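Local coordinates for pectate lyase II (Xanthomonas campestris pv. campestris, PDB 2QY1), which probably cleaves pectate, a plant cell-wall polysaccharide, by lyase chemistry, as a secreted member of polysaccharide lyase family 1, at residues C56-L61 and A149-G154; M102-L107 and A113-L118; I155-G160 and A192-H197. The protein carries 2 engineered substitutions. All coordinates share one frame; numbering follows the deposited sequence.

Contact 1. Residues C56-L61 and A149-G154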
loop_
_atom_site.group_PDB
_atom_site.type_symbol
_atom_site.label_atom_id
_atom_site.label_comp_id
_atom_site.label_asym_id
_atom_site.label_seq_id
_atom_site.Cartn_x
_atom_site.Cartn_y
_atom_site.Cartn_z
ATOM N N CYS A 56 14.413 12.830 12.612
ATOM C CA CYS A 56 15.610 12.009 12.452
ATOM C C CYS A 56 15.996 11.169 13.672
ATOM O O CYS A 56 16.998 10.447 13.649
ATOM C CB CYS A 56 16.770 12.873 11.955
ATOM S SG CYS A 56 16.517 13.351 10.235
ATOM N N ALA A 57 15.184 11.249 14.723
ATOM C CA ALA A 57 15.352 10.393 15.897
ATOM C C ALA A 57 14.811 8.987 15.644
ATOM O O ALA A 57 15.225 8.028 16.299
ATOM C CB ALA A 57 14.661 11.006 17.110
ATOM N N GLN A 58 13.902 8.872 14.680
ATOM C CA GLN A 58 13.107 7.655 14.501
ATOM C C GLN A 58 13.891 6.444 13.990
ATOM O O GLN A 58 13.752 5.346 14.536
ATOM C CB GLN A 58 11.885 7.928 13.614
ATOM C CG GLN A 58 10.972 9.057 14.110
ATOM C CD GLN A 58 10.566 8.884 15.563
ATOM O OE1 GLN A 58 11.311 9.251 16.479
ATOM N NE2 GLN A 58 9.381 8.328 15.783
ATOM N N TRP A 59 14.728 6.650 12.973
ATOM C CA TRP A 59 15.438 5.543 12.319
ATOM C C TRP A 59 16.383 4.807 13.267
ATOM O O TRP A 59 16.653 3.615 13.091
ATOM C CB TRP A 59 16.178 6.026 11.061
ATOM C CG TRP A 59 17.406 6.865 11.309
ATOM C CD1 TRP A 59 17.465 8.225 11.414
ATOM C CD2 TRP A 59 18.752 6.393 11.462
ATOM N NE1 TRP A 59 18.762 8.630 11.633
ATOM C CE2 TRP A 59 19.572 7.526 11.666
ATOM C CE3 TRP A 59 19.343 5.121 11.455
ATOM C CZ2 TRP A 59 20.953 7.426 11.859
ATOM C CZ3 TRP A 59 20.721 5.022 11.645
ATOM C CH2 TRP A 59 21.508 6.169 11.847
ATOM N N LYS A 60 16.851 5.537 14.278
ATOM C CA LYS A 60 17.796 5.050 15.278
ATOM C C LYS A 60 17.141 4.129 16.306
ATOM O O LYS A 60 17.824 3.341 16.968
ATOM C CB LYS A 60 18.410 6.243 16.016
ATOM C CG LYS A 60 18.906 7.368 15.112
ATOM C CD LYS A 60 19.401 8.556 15.931
ATOM C CE LYS A 60 20.227 9.509 15.085
ATOM N NZ LYS A 60 21.568 8.931 14.791
ATOM N N LEU A 61 15.822 4.243 16.444
ATOM C CA LEU A 61 15.077 3.515 17.470
ATOM C C LEU A 61 14.527 2.193 16.931
ATOM O O LEU A 61 14.321 2.062 15.721
ATOM C CB LEU A 61 13.939 4.391 18.013
ATOM C CG LEU A 61 14.357 5.704 18.685
ATOM C CD1 LEU A 61 13.154 6.618 18.888
ATOM C CD2 LEU A 61 15.066 5.441 20.007
ATOM N N ALA A 149 17.559 4.834 4.365
ATOM C CA ALA A 149 16.463 4.307 5.170
ATOM C C ALA A 149 16.142 5.112 6.433
ATOM O O ALA A 149 16.286 4.605 7.548
ATOM C CB ALA A 149 16.756 2.850 5.533
ATOM N N SER A 150 15.698 6.358 6.260
ATOM C CA SER A 150 15.210 7.152 7.391
ATOM C C SER A 150 13.857 6.610 7.848
ATOM O O SER A 150 13.509 6.686 9.030
ATOM C CB SER A 150 15.104 8.636 7.024
ATOM O OG SER A 150 16.379 9.168 6.706
ATOM N N PHE A 151 13.101 6.082 6.886
ATOM C CA PHE A 151 11.859 5.352 7.127
ATOM C C PHE A 151 11.791 4.181 6.141
ATOM O O PHE A 151 12.703 4.010 5.332
ATOM C CB PHE A 151 10.649 6.287 6.994
ATOM C CG PHE A 151 10.646 7.403 8.005
ATOM C CD1 PHE A 151 10.076 7.215 9.265
ATOM C CD2 PHE A 151 11.248 8.625 7.713
ATOM C CE1 PHE A 151 10.088 8.241 10.212
ATOM C CE2 PHE A 151 11.272 9.654 8.653
ATOM C CZ PHE A 151 10.689 9.461 9.905
ATOM N N ASP A 152 10.741 3.364 6.223
ATOM C CA ASP A 152 10.607 2.198 5.335
ATOM C C ASP A 152 9.320 2.260 4.507
ATOM O O ASP A 152 8.866 3.343 4.151
ATOM C CB ASP A 152 10.718 0.887 6.130
ATOM C CG ASP A 152 10.527 -0.360 5.263
ATOM O OD1 ASP A 152 9.519 -1.065 5.463
ATOM O OD2 ASP A 152 11.372 -0.638 4.382
ATOM N N GLY A 153 8.737 1.098 4.214
ATOM C CA GLY A 153 7.612 0.989 3.292
ATOM C C GLY A 153 6.291 1.453 3.859
ATOM O O GLY A 153 6.093 1.466 5.074
ATOM N N GLY A 154 5.385 1.848 2.968
ATOM C CA GLY A 154 4.068 2.325 3.375
ATOM C C GLY A 154 3.078 1.181 3.407
ATOM O O GLY A 154 2.666 0.734 4.481
HETATM O O HOH W 1 14.139 8.750 11.109
#

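Contact 2. Residues M102-L107 and A113-L118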
loop_
_atom_site.group_PDB
_atom_site.type_symbol
_atom_site.label_atom_id
_atom_site.label_comp_id
_atom_site.label_asym_id
_atom_site.label_seq_id
_atom_site.Cartn_x
_atom_site.Cartn_y
_atom_site.Cartn_z
ATOM N N MET A 102 -6.902 3.342 10.062
ATOM C CA MET A 102 -5.727 3.594 10.893
ATOM C C MET A 102 -4.948 4.794 10.374
ATOM O O MET A 102 -4.769 4.953 9.166
ATOM C CB MET A 102 -4.804 2.370 10.944
ATOM C CG MET A 102 -5.378 1.166 11.683
ATOM S SD MET A 102 -5.522 1.432 13.458
ATOM C CE MET A 102 -3.836 1.108 13.983
ATOM N N THR A 103 -4.501 5.639 11.298
ATOM C CA THR A 103 -3.583 6.724 10.979
ATOM C C THR A 103 -2.221 6.343 11.545
ATOM O O THR A 103 -2.042 6.265 12.767
ATOM C CB THR A 103 -4.080 8.075 11.536
ATOM O OG1 THR A 103 -5.341 8.399 10.937
ATOM C CG2 THR A 103 -3.088 9.190 11.238
ATOM N N ILE A 104 -1.278 6.086 10.638
ATOM C CA ILE A 104 0.032 5.530 10.974
ATOM C C ILE A 104 1.123 6.506 10.518
ATOM O O ILE A 104 1.295 6.739 9.319
ATOM C CB ILE A 104 0.231 4.132 10.313
ATOM C CG1 ILE A 104 -0.876 3.157 10.754
ATOM C CG2 ILE A 104 1.619 3.565 10.634
ATOM C CD1 ILE A 104 -0.888 1.820 10.020
ATOM N N GLY A 105 1.852 7.080 11.474
ATOM C CA GLY A 105 2.815 8.126 11.145
ATOM C C GLY A 105 4.165 8.060 11.829
ATOM O O GLY A 105 4.276 7.616 12.975
ATOM N N LEU A 106 5.190 8.506 11.098
ATOM C CA LEU A 106 6.536 8.742 11.625
ATOM C C LEU A 106 7.078 7.603 12.494
ATOM O O LEU A 106 7.500 7.816 13.640
ATOM C CB LEU A 106 6.581 10.081 12.374
ATOM C CG LEU A 106 6.380 11.336 11.516
ATOM C CD1 LEU A 106 5.930 12.508 12.384
ATOM C CD2 LEU A 106 7.658 11.680 10.751
ATOM N N LEU A 107 7.073 6.400 11.928
ATOM C CA LEU A 107 7.448 5.191 12.661
ATOM C C LEU A 107 8.942 5.090 12.940
ATOM O O LEU A 107 9.769 5.541 12.147
ATOM C CB LEU A 107 6.985 3.940 11.911
ATOM C CG LEU A 107 5.497 3.785 11.600
ATOM C CD1 LEU A 107 5.263 2.476 10.881
ATOM C CD2 LEU A 107 4.663 3.849 12.864
ATOM N N ALA A 113 10.987 0.248 9.678
ATOM C CA ALA A 113 9.786 1.042 9.952
ATOM C C ALA A 113 8.666 0.830 8.925
ATOM O O ALA A 113 8.202 1.783 8.297
ATOM C CB ALA A 113 10.146 2.528 10.059
ATOM N N ASP A 114 8.236 -0.416 8.748
ATOM C CA ASP A 114 7.162 -0.720 7.802
ATOM C C ASP A 114 5.808 -0.393 8.420
ATOM O O ASP A 114 5.528 -0.772 9.558
ATOM C CB ASP A 114 7.211 -2.186 7.355
ATOM C CG ASP A 114 6.767 -2.376 5.907
ATOM O OD1 ASP A 114 7.427 -3.158 5.187
ATOM O OD2 ASP A 114 5.768 -1.753 5.486
ATOM N N SER A 115 4.984 0.323 7.662
ATOM C CA SER A 115 3.677 0.783 8.130
ATOM C C SER A 115 2.640 -0.333 8.064
ATOM O O SER A 115 2.070 -0.722 9.081
ATOM C CB SER A 115 3.214 2.013 7.346
ATOM O OG SER A 115 4.058 3.123 7.595
ATOM N N ILE A 116 2.392 -0.835 6.860
ATOM C CA ILE A 116 1.503 -1.975 6.665
ATOM C C ILE A 116 2.225 -2.959 5.753
ATOM O O ILE A 116 2.497 -2.654 4.589
ATOM C CB ILE A 116 0.131 -1.548 6.078
ATOM C CG1 ILE A 116 -0.601 -0.612 7.052
ATOM C CG2 ILE A 116 -0.725 -2.775 5.740
ATOM C CD1 ILE A 116 -1.807 0.119 6.455
ATOM N N SER A 117 2.554 -4.126 6.296
ATOM C CA SER A 117 3.343 -5.109 5.568
ATOM C C SER A 117 2.659 -6.463 5.530
ATOM O O SER A 117 2.264 -6.998 6.568
ATOM C CB SER A 117 4.735 -5.246 6.192
ATOM O OG SER A 117 5.471 -6.287 5.572
ATOM N N LEU A 118 2.534 -7.009 4.325
ATOM C CA LEU A 118 1.972 -8.333 4.113
ATOM C C LEU A 118 3.069 -9.224 3.553
ATOM O O LEU A 118 3.718 -8.867 2.571
ATOM C CB LEU A 118 0.798 -8.255 3.127
ATOM C CG LEU A 118 -0.209 -7.108 3.282
ATOM C CD1 LEU A 118 -1.229 -7.123 2.140
ATOM C CD2 LEU A 118 -0.913 -7.150 4.638
HETATM O O HOH W 2 4.019 5.565 8.793
#

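Contact 3. Residues I155-G160 and A192-H197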
loop_
_atom_site.group_PDB
_atom_site.type_symbol
_atom_site.label_atom_id
_atom_site.label_comp_id
_atom_site.label_asym_id
_atom_site.label_seq_id
_atom_site.Cartn_x
_atom_site.Cartn_y
_atom_site.Cartn_z
ATOM N N ILE A 155 2.696 0.709 2.223
ATOM C CA ILE A 155 1.766 -0.406 2.103
ATOM C C ILE A 155 2.420 -1.462 1.216
ATOM O O ILE A 155 2.372 -1.377 -0.013
ATOM C CB ILE A 155 0.386 0.058 1.563
ATOM C CG1 ILE A 155 -0.218 1.105 2.511
ATOM C CG2 ILE A 155 -0.561 -1.138 1.396
ATOM C CD1 ILE A 155 -1.241 2.016 1.881
ATOM N N ASP A 156 3.041 -2.446 1.862
ATOM C CA ASP A 156 3.912 -3.405 1.180
ATOM C C ASP A 156 3.384 -4.829 1.200
ATOM O O ASP A 156 2.706 -5.237 2.146
ATOM C CB ASP A 156 5.302 -3.404 1.825
ATOM C CG ASP A 156 6.052 -2.104 1.618
ATOM O OD1 ASP A 156 5.619 -1.265 0.801
ATOM O OD2 ASP A 156 7.094 -1.933 2.274
ATOM N N MET A 157 3.712 -5.580 0.150
ATOM C CA MET A 157 3.524 -7.027 0.144
ATOM C C MET A 157 4.640 -7.731 -0.636
ATOM O O MET A 157 5.216 -7.167 -1.569
ATOM C CB MET A 157 2.123 -7.425 -0.355
ATOM C CG MET A 157 1.811 -7.102 -1.809
ATOM S SD MET A 157 0.029 -7.107 -2.139
ATOM C CE MET A 157 -0.448 -5.505 -1.513
ATOM N N LYS A 158 4.951 -8.957 -0.229
ATOM C CA LYS A 158 6.041 -9.713 -0.839
ATOM C C LYS A 158 5.855 -11.217 -0.666
ATOM O O LYS A 158 5.044 -11.663 0.150
ATOM C CB LYS A 158 7.389 -9.282 -0.246
ATOM C CG LYS A 158 7.532 -9.544 1.248
ATOM C CD LYS A 158 8.916 -9.168 1.745
ATOM C CE LYS A 158 8.953 -9.103 3.264
ATOM N NZ LYS A 158 10.160 -8.375 3.747
ATOM N N LYS A 159 6.614 -11.982 -1.445
ATOM C CA LYS A 159 6.700 -13.438 -1.302
ATOM C C LYS A 159 5.366 -14.171 -1.509
ATOM O O LYS A 159 5.082 -15.170 -0.848
ATOM C CB LYS A 159 7.372 -13.820 0.029
ATOM C CG LYS A 159 8.836 -13.369 0.136
ATOM C CD LYS A 159 9.479 -13.793 1.456
ATOM C CE LYS A 159 9.165 -12.804 2.572
ATOM N NZ LYS A 159 9.421 -13.369 3.937
ATOM N N GLY A 160 4.557 -13.663 -2.432
ATOM C CA GLY A 160 3.386 -14.392 -2.905
ATOM C C GLY A 160 2.059 -14.103 -2.235
ATOM O O GLY A 160 1.123 -14.895 -2.358
ATOM N N ALA A 192 0.816 -12.935 -7.091
ATOM C CA ALA A 192 0.211 -11.683 -6.633
ATOM C C ALA A 192 -0.908 -11.201 -7.554
ATOM O O ALA A 192 -0.747 -11.140 -8.776
ATOM C CB ALA A 192 1.270 -10.599 -6.463
ATOM N N ARG A 193 -2.047 -10.890 -6.943
ATOM C CA ARG A 193 -3.198 -10.328 -7.634
ATOM C C ARG A 193 -3.693 -9.183 -6.763
ATOM O O ARG A 193 -4.288 -9.414 -5.709
ATOM C CB ARG A 193 -4.300 -11.382 -7.811
ATOM C CG ARG A 193 -3.904 -12.629 -8.614
ATOM C CD ARG A 193 -3.676 -12.310 -10.085
ATOM N NE ARG A 193 -3.413 -13.512 -10.876
ATOM C CZ ARG A 193 -2.204 -14.028 -11.089
ATOM N NH1 ARG A 193 -1.125 -13.455 -10.568
ATOM N NH2 ARG A 193 -2.075 -15.124 -11.826
ATOM N N THR A 194 -3.435 -7.954 -7.200
ATOM C CA THR A 194 -3.660 -6.777 -6.365
ATOM C C THR A 194 -4.455 -5.696 -7.086
ATOM O O THR A 194 -4.147 -5.332 -8.224
ATOM C CB THR A 194 -2.321 -6.167 -5.890
ATOM O OG1 THR A 194 -1.399 -7.216 -5.568
ATOM C CG2 THR A 194 -2.527 -5.277 -4.666
ATOM N N THR A 195 -5.475 -5.179 -6.408
ATOM C CA THR A 195 -6.203 -4.023 -6.902
ATOM C C THR A 195 -5.870 -2.808 -6.038
ATOM O O THR A 195 -6.106 -2.818 -4.832
ATOM C CB THR A 195 -7.726 -4.268 -6.908
ATOM O OG1 THR A 195 -8.014 -5.496 -7.592
ATOM C CG2 THR A 195 -8.451 -3.119 -7.600
ATOM N N TYR A 196 -5.299 -1.782 -6.664
ATOM C CA TYR A 196 -5.078 -0.489 -6.022
ATOM C C TYR A 196 -6.089 0.499 -6.588
ATOM O O TYR A 196 -6.011 0.843 -7.768
ATOM C CB TYR A 196 -3.675 0.043 -6.325
ATOM C CG TYR A 196 -2.514 -0.801 -5.841
ATOM C CD1 TYR A 196 -1.988 -1.822 -6.634
ATOM C CD2 TYR A 196 -1.916 -0.551 -4.607
ATOM C CE1 TYR A 196 -0.909 -2.583 -6.198
ATOM C CE2 TYR A 196 -0.837 -1.306 -4.161
ATOM C CZ TYR A 196 -0.341 -2.320 -4.959
ATOM O OH TYR A 196 0.726 -3.068 -4.523
ATOM N N HIS A 197 -7.036 0.963 -5.776
ATOM C CA HIS A 197 -7.993 1.954 -6.282
ATOM C C HIS A 197 -8.415 3.031 -5.292
ATOM O O HIS A 197 -8.456 2.801 -4.082
ATOM C CB HIS A 197 -9.212 1.286 -6.935
ATOM C CG HIS A 197 -10.175 0.675 -5.966
ATOM N ND1 HIS A 197 -11.273 1.354 -5.483
ATOM C CD2 HIS A 197 -10.219 -0.558 -5.410
ATOM C CE1 HIS A 197 -11.945 0.569 -4.660
ATOM N NE2 HIS A 197 -11.328 -0.597 -4.599
HETATM O O HOH W 3 1.991 -2.898 -2.175
#

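Contact 1. Residues C56-L61 and A149-G154
Gln58 lies against the ring of Phe151, and its neighbour Trp59 touches the backbone of Ala149 and Ser150. The Gln58 side chain can be followed outward. Its CB makes the closest approach, 3.9 Å from Phe151 CE1, with Phe151 CZ a little farther off. CG comes next and is still near the same ring carbon, with Gln58 CG 4.1 Å from Phe151 CE1. The chain then bends at chi2 (-52°), and this turns the amide away from the ring, with the two planes 47° apart. The amide nitrogen NE2 is hydrogen-bonded to Leu106 O, so the polar end is held by another loop. Phe151 meets the aliphatic part of the glutamine only.

The contact joins two loops of the parallel beta-helix of the pectate lyase family. Segment 56-61 lies between strands 39-43 and 65-69 and contains a type I beta turn from Gln58 to Leu61. Segment 149-154 runs toward strand 155-158. The Cys56-Cys143 disulfide ties the first loop to the chain shortly before the second segment.

Trp59 CB sits 3.4 Å from Ser150 O. The indole leads off the other way, and Lys60 CG lies over the centre of one of its faces. A water spans the remaining gap between the backbones. It accepts from Trp59 N at 2.9 Å and donates to Ser150 O at 3.0 Å, so one molecule serves both main-chain groups. Ser150 OG bonds elsewhere, to Cys143 N, close to the disulfide.

Contact 2. Residues M102-L107 and A113-L118
Ile104 overlaps Ser115 and Ile116 with two different branches. Its CG2 lies 3.9 Å from Ser115 OG. Its other branch reaches farther, and Ile104 CD1 touches Ile116 CG1 at 3.8 Å, the two side chains crossing at about a right angle. With CG1 placed anti to the carbonyl carbon (chi1 -58°), CG2 is left beside that carbon and faces the serine.

Leu107 meets the start of segment 113-118. Its CB meets Ala113 CB at 3.9 Å, and its CD1 extends to Asp114 O at 3.5 Å and to Ser115 OG at 3.6 Å. The serine hydroxyl thus has methyl groups of both Ile104 and Leu107 beside it. Its polar needs are met by Tyr174 OH and by a water 2.7 Å from Ser115 OG, which also makes a weak bond to Ile104 O.

The segments share no direct hydrogen bond. Strand 97-105 pairs with strands 74-78 and 129-137, and strand 116-119 belongs to another parallel sheet. The contact joins the two sheets where the chain turns from one to the next, mostly through apolar side chains, as in the interior of a parallel beta-helix.

Contact 3. Residues I155-G160 and A192-H197
This is a buried side-chain contact between strands 155-158 and 193-202, which belong to different parallel sheets of the beta-helix. Met157 carries it. Met157 and Thr194 meet tip to tip, with Met157 SD 3.7 Å from Thr194 OG1. A bend at chi3 (80°) brings Met157 CE beside Thr194 CG2 and Tyr196 OH. The methyl groups are close, Met157 CE being 3.8 Å from Thr194 CG2.

Tyr196 comes from the opposite direction to Met157, and its OH is 4.0 Å from Met157 CE. The phenol hydroxyl donates to a water, 2.7 Å from Tyr196 OH and in the plane of the ring. That water donates to Ile155 O at 2.7 Å, giving the two strands a polar link beside the methionine. Asn180 ND2 hydrogen-bonds to both Tyr196 OH and Thr194 OG1, so one amide group holds both hydroxyls.

On the surrounding strands, Met157 packs on Leu118 of strand 116-119 and on Val164 of strand 164-174. Tyr196 lies against Val166 of strand 164-174 and Ile218 of strand 215-226.

Overall arrangement
Contacts 2 and 3 lie within the pectate lyase beta-helix, and contact 1 joins loops that lead off its strands. Contacts 1 and 2 have centres about 11 Å apart, contacts 2 and 3 about 16 Å, and contacts 1 and 3 about 22 Å. Along the chain, contact 2 falls between the two segments of contact 1, and contact 3 follows both. Segments 149-154 and 155-160 are continuous. Contacts 2 and 3 share a parallel sheet, in which strands 116-119 and 155-158 are neighbours joined by backbone hydrogen bonds. Contact 1 meets contact 2 through the bonds from Gln58 to Leu106 and from Ile116 to Gly154. The series thus runs from outer loops into the buried interior of the helix.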